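Local coordinates for protein telomerase reverse transcriptase (Candida tropicalis MYA-3404, PDB 6ZD1) that probably extends telomeres as a reverse transcriptase, adding short DNA repeats to chromosome ends by copying a template carried in its RNA component, at residues E2-N7 and R43-D48; Y181-S186 and K235-R240; L622-I627 and Y643-F648; R81-V86 and R111-L116. All blocks are in the same frame, centred on the assembly; numbering follows the deposited sequence.

Overall arrangement
The four contacts follow one another along the chain; none nests in or crosses another. Interaction 1 closes the first loop, bringing the N-terminal residues 2-7 back onto helix 36-50. Interaction 4 comes next and packs helix 79-93 against helix 104-117 in the RNA-binding region, its centre about 20 Å from that of interaction 1. Interaction 2 then spans a longer excursion and joins strand 180-184 of that region to strand 231-237 of the reverse transcriptase part; its nearest atoms lie about 6 Å from interaction 4. After the polymerase sheets, interaction 3 closes the turn between helices 609-637 and 642-664 in the helical C-terminal region.

Interaction 1. Residues E2-N7 and R43-D48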
loop_
_atom_site.group_PDB
_atom_site.type_symbol
_atom_site.label_atom_id
_atom_site.label_comp_id
_atom_site.label_asym_id
_atom_site.label_seq_id
_atom_site.Cartn_x
_atom_site.Cartn_y
_atom_site.Cartn_z
ATOM N N GLU A 2 10.787 -21.143 -23.177
ATOM C CA GLU A 2 9.953 -19.950 -23.245
ATOM C C GLU A 2 9.977 -19.166 -21.932
ATOM O O GLU A 2 8.994 -18.528 -21.561
ATOM C CB GLU A 2 8.519 -20.332 -23.610
ATOM C CG GLU A 2 7.928 -21.418 -22.735
ATOM C CD GLU A 2 6.583 -21.888 -23.238
ATOM O OE1 GLU A 2 6.373 -21.879 -24.472
ATOM O OE2 GLU A 2 5.733 -22.258 -22.399
ATOM N N ILE A 3 11.109 -19.228 -21.235
ATOM C CA ILE A 3 11.347 -18.435 -20.036
ATOM C C ILE A 3 12.374 -17.338 -20.289
ATOM O O ILE A 3 12.235 -16.222 -19.784
ATOM C CB ILE A 3 11.780 -19.341 -18.860
ATOM C CG1 ILE A 3 10.574 -20.090 -18.290
ATOM C CG2 ILE A 3 12.468 -18.538 -17.768
ATOM C CD1 ILE A 3 9.516 -19.184 -17.694
ATOM N N ILE A 4 13.405 -17.641 -21.071
ATOM C CA ILE A 4 14.414 -16.675 -21.487
ATOM C C ILE A 4 14.078 -16.257 -22.913
ATOM O O ILE A 4 14.164 -17.066 -23.844
ATOM C CB ILE A 4 15.825 -17.272 -21.402
ATOM C CG1 ILE A 4 16.005 -17.995 -20.068
ATOM C CG2 ILE A 4 16.889 -16.195 -21.607
ATOM C CD1 ILE A 4 17.322 -18.723 -19.932
ATOM N N ARG A 5 13.696 -14.995 -23.094
ATOM C CA ARG A 5 13.363 -14.450 -24.408
ATOM C C ARG A 5 14.418 -13.442 -24.861
ATOM O O ARG A 5 14.110 -12.415 -25.467
ATOM C CB ARG A 5 11.963 -13.837 -24.407
ATOM C CG ARG A 5 10.862 -14.819 -24.841
ATOM C CD ARG A 5 9.528 -14.569 -24.130
ATOM N NE ARG A 5 9.653 -14.693 -22.679
ATOM C CZ ARG A 5 8.634 -14.662 -21.824
ATOM N NH1 ARG A 5 7.390 -14.516 -22.267
ATOM N NH2 ARG A 5 8.858 -14.781 -20.521
ATOM N N THR A 6 15.679 -13.735 -24.545
ATOM C CA THR A 6 16.832 -13.021 -25.072
ATOM C C THR A 6 17.873 -14.053 -25.488
ATOM O O THR A 6 17.860 -15.194 -25.019
ATOM C CB THR A 6 17.420 -12.037 -24.045
ATOM O OG1 THR A 6 17.628 -12.709 -22.797
ATOM C CG2 THR A 6 16.480 -10.861 -23.825
ATOM N N ASN A 7 18.768 -13.658 -26.390
ATOM C CA ASN A 7 19.777 -14.584 -26.882
ATOM C C ASN A 7 21.011 -14.545 -25.985
ATOM O O ASN A 7 21.102 -13.755 -25.042
ATOM C CB ASN A 7 20.131 -14.278 -28.340
ATOM C CG ASN A 7 20.587 -12.844 -28.554
ATOM O OD1 ASN A 7 21.057 -12.180 -27.634
ATOM N ND2 ASN A 7 20.449 -12.362 -29.785
ATOM N N ARG A 43 24.208 -23.036 -22.123
ATOM C CA ARG A 43 23.605 -24.252 -21.591
ATOM C C ARG A 43 22.307 -23.961 -20.852
ATOM O O ARG A 43 21.393 -24.794 -20.862
ATOM C CB ARG A 43 24.598 -24.969 -20.680
ATOM C CG ARG A 43 25.682 -25.708 -21.442
ATOM C CD ARG A 43 26.984 -25.715 -20.674
ATOM N NE ARG A 43 26.877 -26.420 -19.404
ATOM C CZ ARG A 43 27.643 -26.166 -18.351
ATOM N NH1 ARG A 43 28.561 -25.212 -18.416
ATOM N NH2 ARG A 43 27.485 -26.859 -17.234
ATOM N N ILE A 44 22.195 -22.790 -20.223
ATOM C CA ILE A 44 20.946 -22.432 -19.559
ATOM C C ILE A 44 19.862 -22.157 -20.592
ATOM O O ILE A 44 18.741 -22.668 -20.490
ATOM C CB ILE A 44 21.158 -21.227 -18.627
ATOM C CG1 ILE A 44 22.068 -21.618 -17.462
ATOM C CG2 ILE A 44 19.818 -20.705 -18.124
ATOM C CD1 ILE A 44 22.377 -20.480 -16.521
ATOM N N ILE A 45 20.189 -21.365 -21.616
ATOM C CA ILE A 45 19.221 -21.068 -22.667
ATOM C C ILE A 45 18.825 -22.345 -23.399
ATOM O O ILE A 45 17.661 -22.527 -23.779
ATOM C CB ILE A 45 19.785 -20.002 -23.626
ATOM C CG1 ILE A 45 19.921 -18.665 -22.899
ATOM C CG2 ILE A 45 18.892 -19.837 -24.844
ATOM C CD1 ILE A 45 20.374 -17.528 -23.791
ATOM N N SER A 46 19.778 -23.260 -23.589
ATOM C CA SER A 46 19.460 -24.514 -24.264
ATOM C C SER A 46 18.499 -25.359 -23.442
ATOM O O SER A 46 17.543 -25.926 -23.986
ATOM C CB SER A 46 20.739 -25.300 -24.559
ATOM O OG SER A 46 21.289 -25.840 -23.370
ATOM N N ASN A 47 18.727 -25.447 -22.130
ATOM C CA ASN A 47 17.800 -26.182 -21.280
ATOM C C ASN A 47 16.422 -25.543 -21.292
ATOM O O ASN A 47 15.408 -26.247 -21.219
ATOM C CB ASN A 47 18.345 -26.259 -19.854
ATOM C CG ASN A 47 19.580 -27.128 -19.755
ATOM O OD1 ASN A 47 19.737 -28.085 -20.513
ATOM N ND2 ASN A 47 20.465 -26.803 -18.818
ATOM N N ASP A 48 16.369 -24.214 -21.414
ATOM C CA ASP A 48 15.092 -23.511 -21.452
ATOM C C ASP A 48 14.248 -23.947 -22.646
ATOM O O ASP A 48 13.028 -24.107 -22.527
ATOM C CB ASP A 48 15.342 -22.003 -21.489
ATOM C CG ASP A 48 14.064 -21.198 -21.501
ATOM O OD1 ASP A 48 13.032 -21.701 -21.007
ATOM O OD2 ASP A 48 14.092 -20.062 -22.017
#
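The carboxylate of D48 faces the backbone of E2, I3 and I4 and takes up three successive N-H groups. I3 N sits between the two oxygens, 3.1 Å from D48 OD1 and bound to D48 OD2 as well, using the syn lone pair of each. The flanking amides come from out of the carboxylate plane: E2 N meets OD1 from 45° above it, and I4 N makes the shortest bond, 2.7 Å to D48 OD2, nearly straight at 164°. With its CG anti to the backbone N (chi1 -179°), D48 reaches off the helix to the incoming chain, and Y53 OH gives OD1 a further bond. Two donors from the loop on each oxygen should hold the carboxylate against rotation and would favour its charged form.

Next to these bonds, I4 lies across the helix. Its CD1 rests 3.7 Å from I44 CG2 and 3.9 Å from I45 CG1, with both isoleucines at about a right angle to it. I45 extends its CD1 to 3.6 Å from T6 O. Residues 2-7 run along the place where helix 36-50 meets helix 158-179: I3 touches A178, I4 touches L171 and I44 touches W166. N7 then caps E10 N at the start of helix 8-14.

Interaction 2. Residues Y181-S186 and K235-R240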
loop_
_atom_site.group_PDB
_atom_site.type_symbol
_atom_site.label_atom_id
_atom_site.label_comp_id
_atom_site.label_asym_id
_atom_site.label_seq_id
_atom_site.Cartn_x
_atom_site.Cartn_y
_atom_site.Cartn_z
ATOM N N TYR A 181 -0.511 -15.638 -11.067
ATOM C CA TYR A 181 -0.819 -14.250 -10.764
ATOM C C TYR A 181 -0.658 -14.080 -9.262
ATOM O O TYR A 181 -1.178 -14.890 -8.487
ATOM C CB TYR A 181 -2.243 -13.895 -11.200
ATOM C CG TYR A 181 -2.674 -12.493 -10.826
ATOM C CD1 TYR A 181 -2.448 -11.424 -11.684
ATOM C CD2 TYR A 181 -3.311 -12.240 -9.617
ATOM C CE1 TYR A 181 -2.840 -10.142 -11.348
ATOM C CE2 TYR A 181 -3.701 -10.963 -9.271
ATOM C CZ TYR A 181 -3.465 -9.918 -10.140
ATOM O OH TYR A 181 -3.858 -8.644 -9.797
ATOM N N VAL A 182 0.085 -13.053 -8.852
ATOM C CA VAL A 182 0.427 -12.849 -7.447
ATOM C C VAL A 182 -0.208 -11.552 -6.969
ATOM O O VAL A 182 0.068 -10.475 -7.515
ATOM C CB VAL A 182 1.947 -12.822 -7.230
ATOM C CG1 VAL A 182 2.262 -12.779 -5.743
ATOM C CG2 VAL A 182 2.599 -14.024 -7.889
ATOM N N THR A 183 -1.038 -11.656 -5.933
ATOM C CA THR A 183 -1.678 -10.515 -5.299
ATOM C C THR A 183 -1.594 -10.678 -3.791
ATOM O O THR A 183 -1.712 -11.794 -3.277
ATOM C CB THR A 183 -3.145 -10.381 -5.735
ATOM O OG1 THR A 183 -3.804 -9.401 -4.923
ATOM C CG2 THR A 183 -3.864 -11.717 -5.601
ATOM N N GLU A 184 -1.369 -9.576 -3.082
ATOM C CA GLU A 184 -1.460 -9.602 -1.631
ATOM C C GLU A 184 -2.919 -9.493 -1.210
ATOM O O GLU A 184 -3.696 -8.737 -1.797
ATOM C CB GLU A 184 -0.631 -8.479 -1.004
ATOM C CG GLU A 184 -1.122 -7.072 -1.283
ATOM C CD GLU A 184 -0.109 -6.018 -0.880
ATOM O OE1 GLU A 184 1.106 -6.310 -0.920
ATOM O OE2 GLU A 184 -0.525 -4.896 -0.524
ATOM N N SER A 185 -3.299 -10.295 -0.221
ATOM C CA SER A 185 -4.671 -10.282 0.264
ATOM C C SER A 185 -4.956 -9.033 1.087
ATOM O O SER A 185 -4.071 -8.473 1.740
ATOM C CB SER A 185 -4.963 -11.517 1.113
ATOM O OG SER A 185 -6.273 -11.461 1.652
ATOM N N SER A 186 -6.206 -8.583 1.027
ATOM C CA SER A 186 -6.740 -7.672 2.034
ATOM C C SER A 186 -7.199 -8.528 3.209
ATOM O O SER A 186 -8.241 -9.184 3.152
ATOM C CB SER A 186 -7.877 -6.837 1.460
ATOM O OG SER A 186 -8.957 -7.660 1.062
ATOM N N LYS A 235 -8.919 -4.283 -11.027
ATOM C CA LYS A 235 -8.010 -5.138 -10.277
ATOM C C LYS A 235 -8.770 -5.748 -9.106
ATOM O O LYS A 235 -9.551 -5.062 -8.440
ATOM C CB LYS A 235 -6.795 -4.348 -9.773
ATOM C CG LYS A 235 -5.556 -5.193 -9.541
ATOM C CD LYS A 235 -4.340 -4.326 -9.248
ATOM C CE LYS A 235 -4.145 -4.125 -7.754
ATOM N NZ LYS A 235 -3.738 -5.390 -7.072
ATOM N N LEU A 236 -8.561 -7.041 -8.870
ATOM C CA LEU A 236 -9.272 -7.775 -7.833
ATOM C C LEU A 236 -8.319 -8.177 -6.713
ATOM O O LEU A 236 -7.143 -8.466 -6.956
ATOM C CB LEU A 236 -9.959 -9.013 -8.406
ATOM C CG LEU A 236 -11.087 -8.715 -9.395
ATOM C CD1 LEU A 236 -11.715 -10.000 -9.909
ATOM C CD2 LEU A 236 -12.138 -7.819 -8.759
ATOM N N ILE A 237 -8.832 -8.158 -5.484
ATOM C CA ILE A 237 -8.075 -8.467 -4.269
ATOM C C ILE A 237 -8.890 -9.441 -3.424
ATOM O O ILE A 237 -10.077 -9.196 -3.186
ATOM C CB ILE A 237 -7.745 -7.193 -3.475
ATOM C CG1 ILE A 237 -6.893 -6.259 -4.325
ATOM C CG2 ILE A 237 -7.018 -7.527 -2.183
ATOM C CD1 ILE A 237 -6.773 -4.879 -3.753
ATOM N N PRO A 238 -8.285 -10.512 -2.905
ATOM C CA PRO A 238 -9.066 -11.610 -2.307
ATOM C C PRO A 238 -9.722 -11.313 -0.962
ATOM O O PRO A 238 -9.279 -11.791 0.089
ATOM C CB PRO A 238 -8.025 -12.731 -2.185
ATOM C CG PRO A 238 -6.977 -12.387 -3.214
ATOM C CD PRO A 238 -6.878 -10.900 -3.127
ATOM N N LYS A 239 -10.803 -10.527 -1.024
ATOM C CA LYS A 239 -11.574 -10.096 0.174
ATOM C C LYS A 239 -12.453 -11.244 0.688
ATOM O O LYS A 239 -13.679 -11.198 0.464
ATOM C CB LYS A 239 -12.424 -8.865 -0.154
ATOM C CG LYS A 239 -11.924 -7.553 0.434
ATOM C CD LYS A 239 -12.703 -7.108 1.655
ATOM C CE LYS A 239 -12.118 -5.877 2.315
ATOM N NZ LYS A 239 -12.936 -4.671 2.048
ATOM N N ARG A 240 -11.836 -12.227 1.351
ATOM C CA ARG A 240 -12.558 -13.381 1.951
ATOM C C ARG A 240 -13.459 -14.078 0.922
ATOM O O ARG A 240 -12.920 -14.719 -0.002
ATOM C CB ARG A 240 -13.375 -12.924 3.165
ATOM C CG ARG A 240 -12.661 -11.914 4.051
ATOM C CD ARG A 240 -13.494 -11.515 5.255
ATOM N NE ARG A 240 -12.804 -11.760 6.513
ATOM C CZ ARG A 240 -13.295 -12.485 7.512
ATOM N NH1 ARG A 240 -14.488 -13.041 7.402
ATOM N NH2 ARG A 240 -12.590 -12.650 8.617
#
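The short strands 181-184 and 235-237 pass at 61° with their axes 7.8 Å apart, too far and too steep for backbone pairing. The β-hairpin 180-184/193-197, from the RNA-binding region, crosses over strand 231-237 of the mixed five-stranded sheet of the reverse transcriptase part, where that strand is paired antiparallel with 244-249. Y181 and T183 bond to F196 and F194, K235 and I237 to I246 and R244.

T183 points at the P238 ring, its CG2 4.0 Å from P238 CG. Beside them I237 presents its CG2 branch, anti to the backbone N, to the departing chain, 3.6 Å from E184 O and 3.5 Å from S186 N. At the far end the Y181 hydroxyl lies 3.9 Å from K235 CG, while the Y181 ring stacks on W201. P238 and K239 each centre an inverse gamma turn, and P238 O takes both R240 N at 2.9 Å and a weak bond from S185 OG at 3.4 Å.

Interaction 3. Residues L622-I627 and Y643-F648; sequences LTFEAI and YRFMKF
F645 and F648 reach from helix 643-648 toward F624, I627 and T623, spanning a wide separation: the axes of the two short segments are 14.3 Å apart at closest, nearly antiparallel at 162°. Among the aromatic contacts, F624 and F645 meet edge against edge, with F645 CZ in the plane of the F624 ring and 4.0 Å from F624 CE1. Both phenylalanines of the second helix hold CG anti to the backbone N (F645 chi1 178°), which sends their rings toward helix 622-627.

The aliphatic contacts fill in around the rings. I627 CD1 comes to the edge of F645, 3.8 Å from its CE1, and also lies 4.3 Å from F648 CE2; T623 CG2 touches F648 CZ at its edge, at 4.2 Å. The one polar group here, T623 OG1, is bonded to I619 O of its own helix. Helix 582-596 helps fill the interval, L589 lying on I627 and F586 stacking on F648. Such an antiparallel pair, joined by a short turn and sharing a third helix, fits the largely helical C-terminal extension of telomerase, its counterpart of the polymerase thumb.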
loop_
_atom_site.group_PDB
_atom_site.type_symbol
_atom_site.label_atom_id
_atom_site.label_comp_id
_atom_site.label_asym_id
_atom_site.label_seq_id
_atom_site.Cartn_x
_atom_site.Cartn_y
_atom_site.Cartn_z
ATOM N N LEU A 622 8.390 -1.827 15.157
ATOM C CA LEU A 622 8.593 -3.263 15.321
ATOM C C LEU A 622 9.989 -3.675 14.878
ATOM O O LEU A 622 10.628 -4.521 15.517
ATOM C CB LEU A 622 7.541 -4.037 14.535
ATOM C CG LEU A 622 6.149 -3.967 15.143
ATOM C CD1 LEU A 622 5.176 -4.742 14.282
ATOM C CD2 LEU A 622 6.179 -4.513 16.561
ATOM N N THR A 623 10.493 -3.067 13.804
ATOM C CA THR A 623 11.827 -3.414 13.333
ATOM C C THR A 623 12.886 -3.003 14.346
ATOM O O THR A 623 13.783 -3.791 14.666
ATOM C CB THR A 623 12.091 -2.764 11.977
ATOM O OG1 THR A 623 11.054 -3.134 11.057
ATOM C CG2 THR A 623 13.433 -3.223 11.420
ATOM N N PHE A 624 12.780 -1.788 14.892
ATOM C CA PHE A 624 13.776 -1.339 15.857
ATOM C C PHE A 624 13.599 -1.997 17.216
ATOM O O PHE A 624 14.584 -2.165 17.948
ATOM C CB PHE A 624 13.735 0.180 15.988
ATOM C CG PHE A 624 14.290 0.888 14.796
ATOM C CD1 PHE A 624 15.655 1.047 14.648
ATOM C CD2 PHE A 624 13.453 1.372 13.808
ATOM C CE1 PHE A 624 16.173 1.689 13.543
ATOM C CE2 PHE A 624 13.965 2.016 12.701
ATOM C CZ PHE A 624 15.326 2.174 12.566
ATOM N N GLU A 625 12.372 -2.396 17.565
ATOM C CA GLU A 625 12.188 -3.166 18.790
ATOM C C GLU A 625 12.969 -4.472 18.737
ATOM O O GLU A 625 13.459 -4.945 19.768
ATOM C CB GLU A 625 10.701 -3.442 19.028
ATOM C CG GLU A 625 9.933 -2.282 19.654
ATOM C CD GLU A 625 8.425 -2.419 19.494
ATOM O OE1 GLU A 625 7.937 -3.558 19.322
ATOM O OE2 GLU A 625 7.729 -1.380 19.529
ATOM N N ALA A 626 13.126 -5.053 17.544
ATOM C CA ALA A 626 13.947 -6.253 17.430
ATOM C C ALA A 626 15.415 -5.931 17.675
ATOM O O ALA A 626 16.124 -6.703 18.329
ATOM C CB ALA A 626 13.757 -6.892 16.055
ATOM N N ILE A 627 15.877 -4.775 17.190
ATOM C CA ILE A 627 17.267 -4.377 17.404
ATOM C C ILE A 627 17.526 -4.155 18.889
ATOM O O ILE A 627 18.523 -4.633 19.445
ATOM C CB ILE A 627 17.600 -3.121 16.579
ATOM C CG1 ILE A 627 17.513 -3.416 15.084
ATOM C CG2 ILE A 627 18.978 -2.593 16.935
ATOM C CD1 ILE A 627 17.666 -2.179 14.217
ATOM N N TYR A 643 28.658 2.066 10.567
ATOM C CA TYR A 643 28.567 2.285 9.127
ATOM C C TYR A 643 27.746 1.192 8.458
ATOM O O TYR A 643 26.946 1.473 7.560
ATOM C CB TYR A 643 29.967 2.365 8.515
ATOM C CG TYR A 643 30.780 3.547 8.996
ATOM C CD1 TYR A 643 30.362 4.849 8.744
ATOM C CD2 TYR A 643 31.968 3.365 9.696
ATOM C CE1 TYR A 643 31.100 5.938 9.180
ATOM C CE2 TYR A 643 32.713 4.448 10.135
ATOM C CZ TYR A 643 32.273 5.730 9.872
ATOM O OH TYR A 643 33.007 6.811 10.304
ATOM N N ARG A 644 27.892 -0.054 8.916
ATOM C CA ARG A 644 27.035 -1.122 8.413
ATOM C C ARG A 644 25.582 -0.866 8.788
ATOM O O ARG A 644 24.669 -1.142 8.000
ATOM C CB ARG A 644 27.508 -2.468 8.959
ATOM C CG ARG A 644 26.588 -3.632 8.653
ATOM C CD ARG A 644 27.160 -4.941 9.179
ATOM N NE ARG A 644 28.475 -5.236 8.614
ATOM C CZ ARG A 644 28.669 -5.800 7.425
ATOM N NH1 ARG A 644 27.629 -6.124 6.666
ATOM N NH2 ARG A 644 29.901 -6.036 6.992
ATOM N N PHE A 645 25.355 -0.294 9.972
ATOM C CA PHE A 645 23.996 0.010 10.399
ATOM C C PHE A 645 23.382 1.121 9.562
ATOM O O PHE A 645 22.167 1.117 9.327
ATOM C CB PHE A 645 23.994 0.396 11.877
ATOM C CG PHE A 645 22.640 0.772 12.407
ATOM C CD1 PHE A 645 21.605 -0.148 12.415
ATOM C CD2 PHE A 645 22.409 2.040 12.918
ATOM C CE1 PHE A 645 20.358 0.194 12.914
ATOM C CE2 PHE A 645 21.165 2.387 13.418
ATOM C CZ PHE A 645 20.138 1.463 13.415
HETATM N N MSE A 646 24.193 2.059 9.084
HETATM C CA MSE A 646 23.667 3.181 8.318
HETATM C C MSE A 646 23.272 2.751 6.918
HETATM O O MSE A 646 22.259 3.207 6.382
HETATM C CB MSE A 646 24.683 4.308 8.250
HETATM C CG MSE A 646 24.808 5.068 9.554
HETATM SE SE MSE A 646 26.137 6.482 9.457
HETATM C CE MSE A 646 27.457 5.728 10.668
ATOM N N LYS A 647 24.063 1.852 6.334
ATOM C CA LYS A 647 23.661 1.249 5.070
ATOM C C LYS A 647 22.325 0.541 5.224
ATOM O O LYS A 647 21.457 0.641 4.350
ATOM C CB LYS A 647 24.742 0.287 4.578
ATOM C CG LYS A 647 25.996 0.992 4.090
ATOM C CD LYS A 647 27.222 0.103 4.194
ATOM C CE LYS A 647 28.482 0.887 3.874
ATOM N NZ LYS A 647 29.712 0.148 4.262
ATOM N N PHE A 648 22.132 -0.153 6.349
ATOM C CA PHE A 648 20.834 -0.757 6.635
ATOM C C PHE A 648 19.747 0.306 6.716
ATOM O O PHE A 648 18.675 0.159 6.117
ATOM C CB PHE A 648 20.906 -1.566 7.934
ATOM C CG PHE A 648 19.567 -2.029 8.445
ATOM C CD1 PHE A 648 18.965 -3.165 7.924
ATOM C CD2 PHE A 648 18.922 -1.338 9.461
ATOM C CE1 PHE A 648 17.737 -3.600 8.403
ATOM C CE2 PHE A 648 17.692 -1.765 9.944
ATOM C CZ PHE A 648 17.101 -2.898 9.410
#

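Interaction 4. Residues R81-V86 and R111-L116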
loop_
_atom_site.group_PDB
_atom_site.type_symbol
_atom_site.label_atom_id
_atom_site.label_comp_id
_atom_site.label_asym_id
_atom_site.label_seq_id
_atom_site.Cartn_x
_atom_site.Cartn_y
_atom_site.Cartn_z
ATOM N N ARG A 81 4.399 -25.770 -2.516
ATOM C CA ARG A 81 4.312 -26.259 -3.885
ATOM C C ARG A 81 4.794 -25.205 -4.870
ATOM O O ARG A 81 5.347 -25.545 -5.923
ATOM C CB ARG A 81 2.878 -26.680 -4.206
ATOM C CG ARG A 81 2.683 -27.181 -5.627
ATOM C CD ARG A 81 3.461 -28.464 -5.876
ATOM N NE ARG A 81 2.630 -29.653 -5.700
ATOM C CZ ARG A 81 2.627 -30.414 -4.610
ATOM N NH1 ARG A 81 3.414 -30.118 -3.583
ATOM N NH2 ARG A 81 1.836 -31.477 -4.546
ATOM N N VAL A 82 4.605 -23.924 -4.538
ATOM C CA VAL A 82 5.155 -22.848 -5.359
ATOM C C VAL A 82 6.674 -22.919 -5.368
ATOM O O VAL A 82 7.314 -22.828 -6.423
ATOM C CB VAL A 82 4.667 -21.480 -4.850
ATOM C CG1 VAL A 82 5.387 -20.362 -5.585
ATOM C CG2 VAL A 82 3.164 -21.348 -5.015
ATOM N N VAL A 83 7.274 -23.085 -4.187
ATOM C CA VAL A 83 8.728 -23.144 -4.095
ATOM C C VAL A 83 9.257 -24.372 -4.821
ATOM O O VAL A 83 10.259 -24.301 -5.543
ATOM C CB VAL A 83 9.170 -23.116 -2.621
ATOM C CG1 VAL A 83 10.662 -23.406 -2.507
ATOM C CG2 VAL A 83 8.841 -21.770 -2.000
ATOM N N GLU A 84 8.576 -25.510 -4.665
ATOM C CA GLU A 84 9.048 -26.743 -5.286
ATOM C C GLU A 84 9.065 -26.621 -6.805
ATOM O O GLU A 84 10.026 -27.044 -7.455
ATOM C CB GLU A 84 8.176 -27.920 -4.845
ATOM C CG GLU A 84 8.695 -29.280 -5.294
ATOM C CD GLU A 84 7.846 -30.434 -4.790
ATOM O OE1 GLU A 84 6.732 -30.180 -4.285
ATOM O OE2 GLU A 84 8.296 -31.595 -4.896
ATOM N N VAL A 85 8.016 -26.032 -7.388
ATOM C CA VAL A 85 7.978 -25.843 -8.837
ATOM C C VAL A 85 9.135 -24.962 -9.288
ATOM O O VAL A 85 9.828 -25.267 -10.265
ATOM C CB VAL A 85 6.623 -25.261 -9.275
ATOM C CG1 VAL A 85 6.676 -24.847 -10.738
ATOM C CG2 VAL A 85 5.519 -26.276 -9.060
ATOM N N VAL A 86 9.342 -23.839 -8.597
ATOM C CA VAL A 86 10.399 -22.905 -8.979
ATOM C C VAL A 86 11.764 -23.583 -8.930
ATOM O O VAL A 86 12.556 -23.491 -9.875
ATOM C CB VAL A 86 10.351 -21.652 -8.086
ATOM C CG1 VAL A 86 11.542 -20.754 -8.368
ATOM C CG2 VAL A 86 9.046 -20.902 -8.315
ATOM N N ARG A 111 17.911 -17.990 -0.840
ATOM C CA ARG A 111 17.613 -16.613 -1.214
ATOM C C ARG A 111 16.486 -16.556 -2.231
ATOM O O ARG A 111 15.745 -15.568 -2.277
ATOM C CB ARG A 111 18.860 -15.923 -1.768
ATOM C CG ARG A 111 20.082 -15.954 -0.856
ATOM C CD ARG A 111 19.950 -15.017 0.336
ATOM N NE ARG A 111 19.078 -15.560 1.374
ATOM C CZ ARG A 111 19.465 -16.446 2.286
ATOM N NH1 ARG A 111 20.715 -16.894 2.291
ATOM N NH2 ARG A 111 18.603 -16.887 3.193
ATOM N N ILE A 112 16.324 -17.615 -3.029
ATOM C CA ILE A 112 15.194 -17.678 -3.951
ATOM C C ILE A 112 13.887 -17.817 -3.181
ATOM O O ILE A 112 12.876 -17.198 -3.536
ATOM C CB ILE A 112 15.377 -18.829 -4.955
ATOM C CG1 ILE A 112 16.500 -18.514 -5.939
ATOM C CG2 ILE A 112 14.089 -19.082 -5.719
ATOM C CD1 ILE A 112 16.698 -19.604 -6.968
ATOM N N VAL A 113 13.878 -18.633 -2.123
ATOM C CA VAL A 113 12.675 -18.761 -1.306
ATOM C C VAL A 113 12.341 -17.431 -0.644
ATOM O O VAL A 113 11.177 -17.014 -0.610
ATOM C CB VAL A 113 12.841 -19.883 -0.268
ATOM C CG1 VAL A 113 11.600 -19.971 0.611
ATOM C CG2 VAL A 113 13.104 -21.202 -0.963
ATOM N N ASP A 114 13.358 -16.728 -0.132
ATOM C CA ASP A 114 13.117 -15.404 0.433
ATOM C C ASP A 114 12.555 -14.464 -0.624
ATOM O O ASP A 114 11.642 -13.679 -0.350
ATOM C CB ASP A 114 14.409 -14.835 1.023
ATOM C CG ASP A 114 14.829 -15.533 2.307
ATOM O OD1 ASP A 114 14.049 -16.360 2.831
ATOM O OD2 ASP A 114 15.945 -15.251 2.790
ATOM N N PHE A 115 13.086 -14.543 -1.845
ATOM C CA PHE A 115 12.589 -13.711 -2.933
ATOM C C PHE A 115 11.162 -14.086 -3.315
ATOM O O PHE A 115 10.372 -13.211 -3.690
ATOM C CB PHE A 115 13.532 -13.833 -4.129
ATOM C CG PHE A 115 13.328 -12.787 -5.180
ATOM C CD1 PHE A 115 13.377 -11.443 -4.859
ATOM C CD2 PHE A 115 13.126 -13.151 -6.503
ATOM C CE1 PHE A 115 13.200 -10.477 -5.833
ATOM C CE2 PHE A 115 12.953 -12.191 -7.485
ATOM C CZ PHE A 115 12.990 -10.850 -7.149
ATOM N N LEU A 116 10.808 -15.371 -3.205
ATOM C CA LEU A 116 9.432 -15.789 -3.446
ATOM C C LEU A 116 8.504 -15.410 -2.300
ATOM O O LEU A 116 7.294 -15.288 -2.516
ATOM C CB LEU A 116 9.366 -17.302 -3.686
ATOM C CG LEU A 116 10.103 -17.849 -4.911
ATOM C CD1 LEU A 116 10.004 -19.367 -4.985
ATOM C CD2 LEU A 116 9.569 -17.216 -6.182
#
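L116 and V86 meet tip to tip on the buried side of this contact, where L116 CD1 lies 3.8 Å from V86 CG2 and 3.9 Å from V86 CB. The same methyl is 4.0 Å from V83 CG2, so one leucine branch settles between two valines a helical turn apart. V86 CG1 also touches I112 CG2, at 4.0 Å. The CA atoms come nearest at V83 and V113, whose side chains cross at about a right angle; this pair is only partly buried, yet V83 CG1 and V113 CG2 make the closest approach, 3.6 Å.

Toward solvent each helix keeps its charges to itself. R111 NH2 donates to D114 OD2 at 3.1 Å, the oxygen lying in the guanidinium plane, and D114 also pairs with R117; R81 and E84 form a looser ion pair on the other helix. The two segments cross at 130°, their axes 10.6 Å apart at closest, and their inner side rests on other elements of the same RNA-binding region: W180 of strand 180-184 on V82, V85 and V86, and F168 and V176 of helix 158-179 on I112 and L116.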